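Local coordinates for protein serine-pyruvate aminotransferase (AgxT) (Sulfolobus solfataricus, PDB 3ZRP) that probably transfers the amino group of serine to pyruvate, and of alanine to glyoxylate, with pyridoxal 5'-phosphate as its cofactor, at residues 26-31 with 238-243; 34-39 with 248-253; 55-60 with 225-230. All blocks are in the same frame, centred on the assembly; numbering follows the deposited sequence. Where two conformers were deposited one is given.

Contact 1 (26-31 with 238-243). With PLP (pyridoxal-5'-phosphate), chain D.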
loop_
_atom_site.group_PDB
_atom_site.type_symbol
_atom_site.label_atom_id
_atom_site.label_comp_id
_atom_site.label_asym_id
_atom_site.label_seq_id
_atom_site.Cartn_x
_atom_site.Cartn_y
_atom_site.Cartn_z
ATOM N N VAL A 26 -1.808 14.489 11.209
ATOM C CA VAL A 26 -0.597 14.248 10.432
ATOM C C VAL A 26 -0.980 13.758 9.041
ATOM O O VAL A 26 -1.707 12.770 8.892
ATOM C CB VAL A 26 0.364 13.224 11.136
ATOM C CG1 VAL A 26 1.491 12.788 10.212
ATOM C CG2 VAL A 26 0.946 13.814 12.426
ATOM N N GLY A 27 -0.488 14.466 8.030
ATOM C CA GLY A 27 -0.681 14.087 6.639
ATOM C C GLY A 27 0.671 14.057 5.971
ATOM O O GLY A 27 1.695 14.310 6.620
ATOM N N PHE A 28 0.690 13.780 4.674
ATOM C CA PHE A 28 1.953 13.664 3.934
ATOM C C PHE A 28 2.766 14.975 3.794
ATOM O O PHE A 28 3.948 14.937 3.431
ATOM C CB PHE A 28 1.719 13.029 2.556
ATOM C CG PHE A 28 0.836 13.843 1.667
ATOM C CD1 PHE A 28 -0.551 13.688 1.709
ATOM C CD2 PHE A 28 1.383 14.781 0.800
ATOM C CE1 PHE A 28 -1.373 14.448 0.884
ATOM C CE2 PHE A 28 0.561 15.552 -0.026
ATOM C CZ PHE A 28 -0.813 15.387 0.019
ATOM N N THR A 29 2.136 16.120 4.071
ATOM C CA THR A 29 2.820 17.420 4.038
ATOM C C THR A 29 3.371 17.861 5.402
ATOM O O THR A 29 4.248 18.727 5.464
ATOM C CB THR A 29 1.898 18.545 3.520
ATOM O OG1 THR A 29 0.737 18.634 4.350
ATOM C CG2 THR A 29 1.451 18.280 2.097
ATOM N N SER A 30 2.848 17.255 6.476
ATOM C CA SER A 30 3.217 17.590 7.859
ATOM C C SER A 30 4.686 17.329 8.141
ATOM O O SER A 30 5.243 16.333 7.687
ATOM C CB SER A 30 2.368 16.792 8.848
ATOM O OG SER A 30 0.992 16.923 8.558
ATOM N N LYS A 31 5.318 18.214 8.907
ATOM C CA LYS A 31 6.730 18.016 9.231
ATOM C C LYS A 31 6.997 16.719 10.018
ATOM O O LYS A 31 8.059 16.110 9.860
ATOM C CB LYS A 31 7.350 19.250 9.907
ATOM C CG LYS A 31 7.028 19.457 11.389
ATOM C CD LYS A 31 7.947 20.571 11.950
ATOM C CE LYS A 31 8.166 20.451 13.446
ATOM N NZ LYS A 31 6.893 20.644 14.179
ATOM N N ALA A 238 8.338 18.564 1.790
ATOM C CA ALA A 238 7.181 17.748 1.418
ATOM C C ALA A 238 7.058 17.716 -0.100
ATOM O O ALA A 238 7.380 18.702 -0.785
ATOM C CB ALA A 238 5.905 18.301 2.043
ATOM N N ALA A 239 6.613 16.580 -0.627
ATOM C CA ALA A 239 6.328 16.433 -2.057
ATOM C C ALA A 239 5.139 15.489 -2.213
ATOM O O ALA A 239 4.827 14.729 -1.291
ATOM C CB ALA A 239 7.530 15.894 -2.785
ATOM N N TYR A 240 4.477 15.528 -3.365
ATOM C CA TYR A 240 3.331 14.625 -3.579
ATOM C C TYR A 240 3.453 13.869 -4.894
ATOM O O TYR A 240 3.554 14.477 -5.972
ATOM C CB TYR A 240 2.028 15.404 -3.539
ATOM C CG TYR A 240 0.828 14.525 -3.875
ATOM C CD1 TYR A 240 0.356 13.586 -2.966
ATOM C CD2 TYR A 240 0.230 14.602 -5.130
ATOM C CE1 TYR A 240 -0.733 12.761 -3.289
ATOM C CE2 TYR A 240 -0.849 13.804 -5.459
ATOM C CZ TYR A 240 -1.316 12.884 -4.537
ATOM O OH TYR A 240 -2.367 12.062 -4.892
ATOM N N PHE A 241 3.456 12.539 -4.817
ATOM C CA PHE A 241 3.246 11.769 -6.026
ATOM C C PHE A 241 1.881 11.113 -5.858
ATOM O O PHE A 241 0.948 11.389 -6.611
ATOM C CB PHE A 241 4.311 10.683 -6.238
ATOM C CG PHE A 241 3.879 9.632 -7.253
ATOM C CD1 PHE A 241 3.414 10.019 -8.526
ATOM C CD2 PHE A 241 3.867 8.276 -6.918
ATOM C CE1 PHE A 241 2.982 9.060 -9.463
ATOM C CE2 PHE A 241 3.433 7.309 -7.859
ATOM C CZ PHE A 241 2.982 7.701 -9.111
ATOM N N ALA A 242 1.798 10.236 -4.863
ATOM C CA ALA A 242 0.527 9.599 -4.512
ATOM C C ALA A 242 0.523 9.474 -2.993
ATOM O O ALA A 242 1.585 9.424 -2.375
ATOM C CB ALA A 242 0.453 8.234 -5.159
ATOM N N THR A 243 -0.658 9.386 -2.380
ATOM C CA THR A 243 -0.698 9.372 -0.917
ATOM C C THR A 243 -0.026 8.088 -0.389
ATOM O O THR A 243 -0.434 6.991 -0.754
ATOM C CB THR A 243 -2.136 9.482 -0.377
ATOM O OG1 THR A 243 -2.747 10.670 -0.903
ATOM C CG2 THR A 243 -2.108 9.559 1.150
HETATM N N1 PLP D . -8.344 11.120 -7.433
HETATM C C2 PLP D . -8.767 12.190 -6.682
HETATM C C2A PLP D . -10.037 12.895 -7.097
HETATM C C3 PLP D . -8.037 12.603 -5.551
HETATM O O3 PLP D . -8.440 13.565 -4.864
HETATM C C4 PLP D . -6.870 11.916 -5.172
HETATM C C4A PLP D . -6.122 12.378 -3.911
HETATM C C5 PLP D . -6.459 10.835 -5.971
HETATM C C6 PLP D . -7.198 10.424 -7.087
HETATM C C5A PLP D . -5.229 10.033 -5.671
HETATM O O4P PLP D . -5.344 9.207 -4.493
HETATM P P PLP D . -4.044 8.699 -3.738
HETATM O O1P PLP D . -3.246 9.930 -3.454
HETATM O O2P PLP D . -4.619 8.009 -2.563
HETATM O O3P PLP D . -3.324 7.851 -4.724
HETATM O O HOH W 1 6.009 13.822 1.616
#
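Phe28 reaches out of a type I beta turn, Gly27 to Ser30, and lays one face of its ring against Tyr240, with CE2 3.5 Å from Tyr240 CD1. The rings meet obliquely, with centroids 5.1 Å apart and planes at 39°. Phe28 carries its CG between the backbone N and the carbonyl carbon (chi1 63°), a turn about the first bond that swings the ring across to the other loop. Further along, the methyl CB of Ala238 rests on the backbone of Thr29, 3.8 Å from its CA. A water lies between the loops, within hydrogen-bonding distance of Phe28 O (3.0 Å) and of Ala239 O.

The far end of Tyr240 serves the cofactor. Its OH donates to PLP O1P at 2.7 Å, near the plane of the ring, and the same oxygen also takes the Thr243 N-H and the Thr243 OG1 hydroxyl, so three donors grip one phosphate oxygen. A leucine in place of Tyr240 would probably cost O1P the phenol donor, with the two Thr243 donors remaining on this loop, and take the aromatic neighbour from Phe28.

The PLP site is shared across the dimer, since Gly63, Thr64 and Gln188 of the second subunit also bind this PLP. Ala238 packs on Val34 of helix 31-48 and Phe241 on helix 223-234, while Phe28 touches Pro244, just before helix 246-262.

Contact 2 (34-39 with 248-253)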
loop_
_atom_site.group_PDB
_atom_site.type_symbol
_atom_site.label_atom_id
_atom_site.label_comp_id
_atom_site.label_asym_id
_atom_site.label_seq_id
_atom_site.Cartn_x
_atom_site.Cartn_y
_atom_site.Cartn_z
ATOM N N VAL A 34 7.320 14.060 7.258
ATOM C CA VAL A 34 8.565 14.232 6.502
ATOM C C VAL A 34 9.756 13.748 7.335
ATOM O O VAL A 34 10.617 13.032 6.825
ATOM C CB VAL A 34 8.740 15.710 6.018
ATOM C CG1 VAL A 34 10.139 15.955 5.526
ATOM C CG2 VAL A 34 7.705 16.046 4.918
ATOM N N GLU A 35 9.780 14.110 8.623
ATOM C CA GLU A 35 10.857 13.690 9.518
ATOM C C GLU A 35 10.872 12.164 9.707
ATOM O O GLU A 35 11.927 11.545 9.752
ATOM C CB GLU A 35 10.746 14.427 10.861
ATOM C CG GLU A 35 11.179 15.912 10.805
ATOM C CD GLU A 35 10.757 16.735 12.041
ATOM O OE1 GLU A 35 10.378 16.139 13.071
ATOM O OE2 GLU A 35 10.798 17.988 11.985
ATOM N N ALA A 36 9.691 11.552 9.797
ATOM C CA ALA A 36 9.614 10.102 9.989
ATOM C C ALA A 36 10.101 9.386 8.723
ATOM O O ALA A 36 10.834 8.396 8.792
ATOM C CB ALA A 36 8.169 9.681 10.344
ATOM N N LEU A 37 9.724 9.922 7.569
ATOM C CA LEU A 37 10.157 9.379 6.287
ATOM C C LEU A 37 11.667 9.491 6.134
ATOM O O LEU A 37 12.316 8.516 5.787
ATOM C CB LEU A 37 9.439 10.060 5.119
ATOM C CG LEU A 37 9.803 9.564 3.699
ATOM C CD1 LEU A 37 9.749 8.048 3.572
ATOM C CD2 LEU A 37 8.899 10.193 2.622
ATOM N N ALA A 38 12.222 10.674 6.403
ATOM C CA ALA A 38 13.676 10.876 6.339
ATOM C C ALA A 38 14.426 9.918 7.267
ATOM O O ALA A 38 15.458 9.334 6.893
ATOM C CB ALA A 38 14.040 12.339 6.677
ATOM N N TYR A 39 13.908 9.770 8.477
ATOM C CA TYR A 39 14.511 8.882 9.451
ATOM C C TYR A 39 14.480 7.411 9.002
ATOM O O TYR A 39 15.452 6.667 9.186
ATOM C CB TYR A 39 13.863 9.069 10.824
ATOM C CG TYR A 39 14.554 8.275 11.898
ATOM C CD1 TYR A 39 15.637 8.826 12.615
ATOM C CD2 TYR A 39 14.171 6.964 12.179
ATOM C CE1 TYR A 39 16.288 8.088 13.614
ATOM C CE2 TYR A 39 14.814 6.226 13.163
ATOM C CZ TYR A 39 15.877 6.791 13.873
ATOM O OH TYR A 39 16.512 6.047 14.838
ATOM N N VAL A 248 1.656 4.163 8.803
ATOM C CA VAL A 248 2.511 2.972 8.706
ATOM C C VAL A 248 3.981 3.421 8.695
ATOM O O VAL A 248 4.845 2.752 9.245
ATOM C CB VAL A 248 2.172 2.151 7.437
ATOM C CG1 VAL A 248 3.097 0.952 7.276
ATOM C CG2 VAL A 248 0.747 1.661 7.535
ATOM N N ILE A 249 4.240 4.542 8.045
ATOM C CA ILE A 249 5.606 5.099 7.967
ATOM C C ILE A 249 6.064 5.666 9.335
ATOM O O ILE A 249 7.256 5.591 9.687
ATOM C CB ILE A 249 5.713 6.157 6.860
ATOM C CG1 ILE A 249 5.679 5.472 5.475
ATOM C CG2 ILE A 249 7.045 6.941 6.961
ATOM C CD1 ILE A 249 5.443 6.397 4.291
ATOM N N LEU A 250 5.131 6.242 10.092
ATOM C CA LEU A 250 5.422 6.680 11.475
ATOM C C LEU A 250 5.838 5.474 12.329
ATOM O O LEU A 250 6.824 5.534 13.084
ATOM C CB LEU A 250 4.184 7.348 12.104
ATOM C CG LEU A 250 3.647 8.659 11.485
ATOM C CD1 LEU A 250 2.402 9.159 12.241
ATOM C CD2 LEU A 250 4.722 9.705 11.449
ATOM N N GLN A 251 5.066 4.384 12.216
ATOM C CA GLN A 251 5.392 3.140 12.914
ATOM C C GLN A 251 6.778 2.619 12.492
ATOM O O GLN A 251 7.586 2.224 13.347
ATOM C CB GLN A 251 4.285 2.084 12.706
ATOM C CG GLN A 251 2.967 2.478 13.381
ATOM C CD GLN A 251 1.745 1.683 12.919
ATOM O OE1 GLN A 251 1.516 1.506 11.727
ATOM N NE2 GLN A 251 0.935 1.239 13.871
ATOM N N LEU A 252 7.050 2.634 11.185
ATOM C CA LEU A 252 8.354 2.213 10.644
ATOM C C LEU A 252 9.531 3.020 11.246
ATOM O O LEU A 252 10.581 2.449 11.548
ATOM C CB LEU A 252 8.393 2.264 9.087
ATOM C CG LEU A 252 9.717 1.798 8.426
ATOM C CD1 LEU A 252 10.042 0.308 8.734
ATOM C CD2 LEU A 252 9.755 2.039 6.907
ATOM N N ALA A 253 9.367 4.333 11.404
ATOM C CA ALA A 253 10.475 5.163 11.947
ATOM C C ALA A 253 10.828 4.765 13.391
ATOM O O ALA A 253 12.015 4.761 13.800
ATOM C CB ALA A 253 10.119 6.649 11.868
#
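Ala36 and Ala253 face each other in a helix-helix crossing, of 31-48 with 246-262, that has alanines where the two backbones come nearest; their CB methyls are 3.9 Å apart. The small pair lets the backbones come close: the segment axes approach to 8.4 Å at an angle of 51°, and Ala253 CB lies 3.6 Å from Ala36 O. That carbonyl also accepts a hydrogen bond from Ser40 OG, one turn on in its own helix.

Larger side chains close around the alanines. Leu250 starts away from the opposing helix, but its CD2 branch bends back and meets Ala36 CB at 3.6 Å. Ile249 points inward and uses its CG2 branch, which is anti to the backbone N, with CG1 beside that N (chi1 -73°); CG2 thereby comes alongside the Leu37 backbone, 4.0 Å from Leu37 CA. Tyr39, with CG anti to the backbone N (chi1 -174°), carries its ring over to Ala253, where CE2 is 3.2 Å from Ala253 O.

Leu37 packs in addition on Val229 and Met230 of helix 223-234, and Ile249 on Leu197 of strand 197-202. No hydrogen bond or salt bridge joins the two segments. They are held by van der Waals packing of methyl groups, in places against backbone carbonyls, and by the Tyr39 ring carbons near Ala253 O; the close crossing therefore probably rests on complementary shape rather than on charge.

Contact 3 (55-60 with 225-230)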
loop_
_atom_site.group_PDB
_atom_site.type_symbol
_atom_site.label_atom_id
_atom_site.label_comp_id
_atom_site.label_asym_id
_atom_site.label_seq_id
_atom_site.Cartn_x
_atom_site.Cartn_y
_atom_site.Cartn_z
ATOM N N GLN A 55 20.758 5.045 -2.584
ATOM C CA GLN A 55 19.491 5.756 -2.465
ATOM C C GLN A 55 18.368 4.855 -1.912
ATOM O O GLN A 55 17.969 3.896 -2.571
ATOM C CB GLN A 55 19.068 6.322 -3.824
ATOM C CG GLN A 55 17.700 7.017 -3.828
ATOM C CD GLN A 55 17.676 8.256 -2.949
ATOM O OE1 GLN A 55 18.295 9.256 -3.270
ATOM N NE2 GLN A 55 16.938 8.195 -1.847
ATOM N N PRO A 56 17.862 5.168 -0.707
ATOM C CA PRO A 56 16.702 4.404 -0.194
ATOM C C PRO A 56 15.375 4.907 -0.784
ATOM O O PRO A 56 15.230 6.094 -1.085
ATOM C CB PRO A 56 16.754 4.672 1.309
ATOM C CG PRO A 56 17.379 6.096 1.381
ATOM C CD PRO A 56 18.400 6.107 0.295
ATOM N N LEU A 57 14.400 3.999 -0.957
ATOM C CA LEU A 57 13.034 4.402 -1.289
ATOM C C LEU A 57 12.054 3.553 -0.474
ATOM O O LEU A 57 12.287 2.355 -0.249
ATOM C CB LEU A 57 12.713 4.227 -2.787
ATOM C CG LEU A 57 13.487 5.034 -3.838
ATOM C CD1 LEU A 57 14.614 4.191 -4.404
ATOM C CD2 LEU A 57 12.611 5.581 -4.960
ATOM N N ILE A 58 10.982 4.186 -0.022
ATOM C CA ILE A 58 9.924 3.498 0.702
ATOM C C ILE A 58 8.639 3.694 -0.116
ATOM O O ILE A 58 8.253 4.815 -0.419
ATOM C CB ILE A 58 9.839 4.037 2.141
ATOM C CG1 ILE A 58 11.138 3.682 2.891
ATOM C CG2 ILE A 58 8.583 3.531 2.868
ATOM C CD1 ILE A 58 11.292 4.408 4.256
ATOM N N ILE A 59 8.001 2.600 -0.525
ATOM C CA ILE A 59 6.841 2.714 -1.436
ATOM C C ILE A 59 5.680 1.960 -0.824
ATOM O O ILE A 59 5.898 1.142 0.063
ATOM C CB ILE A 59 7.158 2.192 -2.873
ATOM C CG1 ILE A 59 7.524 0.694 -2.856
ATOM C CG2 ILE A 59 8.363 2.996 -3.510
ATOM C CD1 ILE A 59 7.584 0.027 -4.271
ATOM N N PRO A 60 4.433 2.259 -1.273
ATOM C CA PRO A 60 3.329 1.442 -0.743
ATOM C C PRO A 60 3.355 -0.002 -1.207
ATOM O O PRO A 60 3.864 -0.316 -2.287
ATOM C CB PRO A 60 2.065 2.150 -1.279
ATOM C CG PRO A 60 2.552 3.535 -1.710
ATOM C CD PRO A 60 3.950 3.284 -2.203
ATOM N N ASN A 225 8.715 7.938 -10.086
ATOM C CA ASN A 225 7.660 8.740 -9.518
ATOM C C ASN A 225 7.787 8.945 -8.010
ATOM O O ASN A 225 7.298 9.942 -7.483
ATOM C CB ASN A 225 6.282 8.148 -9.897
ATOM C CG ASN A 225 5.990 8.306 -11.359
ATOM O OD1 ASN A 225 6.362 9.309 -11.957
ATOM N ND2 ASN A 225 5.334 7.321 -11.958
ATOM N N TRP A 226 8.450 8.022 -7.315
ATOM C CA TRP A 226 8.591 8.124 -5.861
ATOM C C TRP A 226 9.877 8.857 -5.468
ATOM O O TRP A 226 9.956 9.399 -4.369
ATOM C CB TRP A 226 8.601 6.754 -5.196
ATOM C CG TRP A 226 7.262 6.138 -5.297
ATOM C CD1 TRP A 226 6.881 5.193 -6.218
ATOM C CD2 TRP A 226 6.074 6.487 -4.559
ATOM N NE1 TRP A 226 5.549 4.911 -6.054
ATOM C CE2 TRP A 226 5.035 5.671 -5.041
ATOM C CE3 TRP A 226 5.803 7.377 -3.513
ATOM C CZ2 TRP A 226 3.713 5.719 -4.522
ATOM C CZ3 TRP A 226 4.512 7.440 -2.992
ATOM C CH2 TRP A 226 3.469 6.599 -3.499
ATOM N N LEU A 227 10.852 8.858 -6.368
ATOM C CA LEU A 227 12.174 9.469 -6.096
ATOM C C LEU A 227 12.121 10.930 -5.599
ATOM O O LEU A 227 12.815 11.258 -4.632
ATOM C CB LEU A 227 13.104 9.360 -7.309
ATOM C CG LEU A 227 14.391 8.550 -7.287
ATOM C CD1 LEU A 227 15.184 8.810 -8.582
ATOM C CD2 LEU A 227 15.234 8.894 -6.072
ATOM N N PRO A 228 11.307 11.801 -6.238
ATOM C CA PRO A 228 11.204 13.178 -5.746
ATOM C C PRO A 228 10.672 13.246 -4.312
ATOM O O PRO A 228 11.094 14.112 -3.541
ATOM C CB PRO A 228 10.215 13.840 -6.725
ATOM C CG PRO A 228 10.288 13.023 -7.965
ATOM C CD PRO A 228 10.533 11.619 -7.484
ATOM N N VAL A 229 9.771 12.336 -3.938
ATOM C CA VAL A 229 9.281 12.294 -2.559
ATOM C C VAL A 229 10.389 11.909 -1.579
ATOM O O VAL A 229 10.488 12.508 -0.499
ATOM C CB VAL A 229 8.018 11.366 -2.392
ATOM C CG1 VAL A 229 7.466 11.441 -0.967
ATOM C CG2 VAL A 229 6.941 11.760 -3.387
ATOM N N MET A 230 11.242 10.958 -1.969
ATOM C CA MET A 230 12.334 10.455 -1.103
ATOM C C MET A 230 13.473 11.461 -0.948
ATOM O O MET A 230 13.918 11.727 0.179
ATOM C CB MET A 230 12.889 9.112 -1.611
ATOM C CG MET A 230 11.790 8.041 -1.844
ATOM S SD MET A 230 10.854 7.621 -0.353
ATOM C CE MET A 230 9.166 7.738 -0.969
#
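Two CH-pi contacts lie on the same face of the Trp226 indole. Ile59 CG2 stands over the five-membered ring, 4.0 Å from its centroid and close to the ring normal, and Pro60 CD over the six-membered ring, 3.8 Å from its centroid. The indole is thus laid along the end of strand 55-60, and its NE1 is engaged by Tyr220 O.

The apolar packing continues toward the start of the strand. Leu57 brings CD2 to Leu227 CG and crosses Met230 at about a right angle, CG to CG 4.0 Å. Leu227 in turn sets CD2 against the aliphatic part of Gln55, 3.8 Å from its CG.

Polar contacts are few. Met230 is bent at chi2 (-60°), which carries its sulfur against the strand backbone: the backbone N-H of Ile58 points almost straight at SD (3.5 Å, 173°) in a weak hydrogen bond. Gln55 folds back on its own strand, NE2 donating to Pro56 O at 2.8 Å with the acceptor close to the amide plane, so its amide is tethered next to Met230 CB.

The contact is a helix packed across the edge strand of the large mixed sheet of a class-V PLP-dependent aminotransferase. Strand 55-60 pairs antiparallel with strand 197-202, and helix 223-234 runs across it at 112° between the segments. Leu227 also packs on helix 204-212, Ile58 on helix 31-48, and Trp226 meets Phe241 edge-to-face.

Overall arrangement
From the N terminus, the loop before helix 31-48 opens contact 1, the helix itself opens contact 2, and the following strand 55-60 opens contact 3. After most of the large sheet, helix 223-234 closes contact 3 first, the loop 238-243 then closes contact 1, and helix 246-262 closes contact 2. Contact 3 is therefore nested inside the loops of both others, whereas contacts 1 and 2 cross. Their centres lie 12 to 13 Å apart. Leu37 touches Ile58, joining contacts 2 and 3; Ala242 meets Trp226, linking 1 and 3; Val26 meets Leu250, linking 1 and 2. Together they tie the N-terminal region to the sheet edge and to the loop 238-243, which binds the PLP phosphate.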